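Local coordinates for protein malonyl CoA-ACP transacylase (Xanthomonas oryzae pv. oryzae, PDB 3K89) that probably transfers the malonyl group from malonyl-CoA to holo-acyl carrier protein, the reaction that supplies malonyl units for fatty acid synthesis, at residues M1-L6 and R83-A88. Residues are numbered along the deposited sequence; the frame is centred on the assembly and turned at random.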
loop_
_atom_site.group_PDB
_atom_site.type_symbol
_atom_site.label_atom_id
_atom_site.label_comp_id
_atom_site.label_asym_id
_atom_site.label_seq_id
_atom_site.Cartn_x
_atom_site.Cartn_y
_atom_site.Cartn_z
ATOM N N MET A 1 10.441 -23.645 9.429
ATOM C CA MET A 1 9.951 -23.476 8.029
ATOM C C MET A 1 9.128 -22.189 7.925
ATOM O O MET A 1 9.673 -21.081 7.938
ATOM C CB MET A 1 9.091 -24.681 7.607
ATOM C CG MET A 1 9.506 -26.026 8.205
ATOM S SD MET A 1 11.126 -26.602 7.653
ATOM C CE MET A 1 11.482 -27.848 8.902
ATOM N N THR A 2 7.812 -22.358 7.828
ATOM C CA THR A 2 6.859 -21.255 7.846
ATOM C C THR A 2 6.217 -21.122 9.232
ATOM O O THR A 2 5.852 -22.123 9.858
ATOM C CB THR A 2 5.758 -21.427 6.764
ATOM O OG1 THR A 2 4.671 -20.534 7.038
ATOM C CG2 THR A 2 5.227 -22.866 6.722
ATOM N N GLU A 3 6.088 -19.886 9.706
ATOM C CA GLU A 3 5.434 -19.621 10.984
ATOM C C GLU A 3 3.965 -19.302 10.756
ATOM O O GLU A 3 3.639 -18.257 10.185
ATOM C CB GLU A 3 6.137 -18.483 11.738
ATOM C CG GLU A 3 5.470 -18.093 13.061
ATOM C CD GLU A 3 5.185 -19.291 13.954
ATOM O OE1 GLU A 3 6.120 -20.083 14.204
ATOM O OE2 GLU A 3 4.021 -19.445 14.390
ATOM N N SER A 4 3.091 -20.194 11.227
ATOM C CA SER A 4 1.652 -20.120 10.949
ATOM C C SER A 4 0.936 -18.926 11.584
ATOM O O SER A 4 -0.160 -18.553 11.140
ATOM C CB SER A 4 0.949 -21.440 11.327
ATOM O OG SER A 4 0.793 -21.568 12.733
ATOM N N THR A 5 1.551 -18.321 12.604
ATOM C CA THR A 5 0.945 -17.172 13.282
ATOM C C THR A 5 1.449 -15.813 12.791
ATOM O O THR A 5 0.984 -14.788 13.278
ATOM C CB THR A 5 1.119 -17.220 14.828
ATOM O OG1 THR A 5 2.507 -17.100 15.178
ATOM C CG2 THR A 5 0.540 -18.523 15.391
ATOM N N LEU A 6 2.384 -15.811 11.839
ATOM C CA LEU A 6 3.031 -14.562 11.409
ATOM C C LEU A 6 2.598 -14.116 10.009
ATOM O O LEU A 6 2.600 -14.908 9.095
ATOM C CB LEU A 6 4.557 -14.724 11.448
ATOM C CG LEU A 6 5.476 -13.598 10.953
ATOM C CD1 LEU A 6 5.442 -12.366 11.857
ATOM C CD2 LEU A 6 6.887 -14.111 10.849
ATOM N N ARG A 83 17.433 -14.935 8.899
ATOM C CA ARG A 83 16.755 -16.076 9.524
ATOM C C ARG A 83 15.550 -15.678 10.357
ATOM O O ARG A 83 15.243 -16.321 11.358
ATOM C CB ARG A 83 17.729 -16.925 10.374
ATOM C CG ARG A 83 18.968 -17.448 9.638
ATOM C CD ARG A 83 18.700 -18.745 8.870
ATOM N NE ARG A 83 17.543 -18.647 7.978
ATOM C CZ ARG A 83 17.506 -17.927 6.859
ATOM N NH1 ARG A 83 18.561 -17.212 6.475
ATOM N NH2 ARG A 83 16.397 -17.909 6.127
ATOM N N GLY A 84 14.861 -14.620 9.949
ATOM C CA GLY A 84 13.594 -14.292 10.576
ATOM C C GLY A 84 12.579 -15.363 10.212
ATOM O O GLY A 84 12.704 -16.011 9.168
ATOM N N GLN A 85 11.583 -15.555 11.073
ATOM C CA GLN A 85 10.496 -16.492 10.795
ATOM C C GLN A 85 9.822 -16.138 9.461
ATOM O O GLN A 85 9.572 -14.965 9.187
ATOM C CB GLN A 85 9.472 -16.474 11.938
ATOM C CG GLN A 85 9.981 -17.098 13.255
ATOM C CD GLN A 85 9.033 -16.913 14.452
ATOM O OE1 GLN A 85 9.299 -17.426 15.547
ATOM N NE2 GLN A 85 7.934 -16.180 14.252
ATOM N N ARG A 86 9.565 -17.147 8.624
ATOM C CA ARG A 86 8.797 -16.943 7.391
ATOM C C ARG A 86 7.305 -16.770 7.666
ATOM O O ARG A 86 6.687 -17.627 8.309
ATOM C CB ARG A 86 9.008 -18.097 6.405
ATOM C CG ARG A 86 9.830 -17.734 5.189
ATOM C CD ARG A 86 10.245 -18.979 4.400
ATOM N NE ARG A 86 9.132 -19.906 4.155
ATOM C CZ ARG A 86 8.274 -19.818 3.137
ATOM N NH1 ARG A 86 8.374 -18.838 2.250
ATOM N NH2 ARG A 86 7.303 -20.716 3.007
ATOM N N PRO A 87 6.708 -15.667 7.164
ATOM C CA PRO A 87 5.278 -15.487 7.362
ATOM C C PRO A 87 4.445 -16.505 6.574
ATOM O O PRO A 87 4.884 -16.974 5.515
ATOM C CB PRO A 87 5.026 -14.054 6.866
ATOM C CG PRO A 87 6.103 -13.819 5.848
ATOM C CD PRO A 87 7.310 -14.576 6.367
ATOM N N ALA A 88 3.262 -16.830 7.095
ATOM C CA ALA A 88 2.356 -17.760 6.450
ATOM C C ALA A 88 1.463 -17.050 5.439
ATOM O O ALA A 88 0.933 -17.690 4.519
ATOM C CB ALA A 88 1.505 -18.478 7.478
HETATM O O HOH W 1 5.416 -19.285 4.272
#
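Leu-6 lays its CD2 methyl against the backbone and CB of Gln-85, 3.7 Å from that CB, while its CG rests 4.1 Å from CB of Pro-87. With CG of Leu-6 anti to its own nitrogen (chi1 176°), the isobutyl group reaches across to Gln-85 and Pro-87. Glu-3 runs alongside Gln-85, both side chains pointing the same way, and its bend at chi2 (50°) curls the carboxylate back toward its own turn. There Glu-3 OE2 accepts from Thr-5 OG1 (2.9 Å) and from Thr-5 N (Glu-3 OE2 to Thr-5 N 3.2 Å), which arrive from opposite faces of the carboxylate plane and limit its rotation. This type I turn, Glu-3 to Leu-6, carries the chain around 86-88: at its first residue Glu-3 N donates to Arg-86 O (2.7 Å), and at its last Leu-6 O accepts from Ala-88 N (2.9 Å). At exposed Thr-2, a water bridges its OG1 and Pro-87 O, donating to the latter (2.7 Å). Trp-312 touches both Leu-6 and Gln-85, and Trp-79, from helix 61-81, donates to Gln-85 O. Strand 86-92 runs between the outermost strand 2-3 and strand 6-10 in the parallel sheet, leading toward the predicted nucleophile Ser-94.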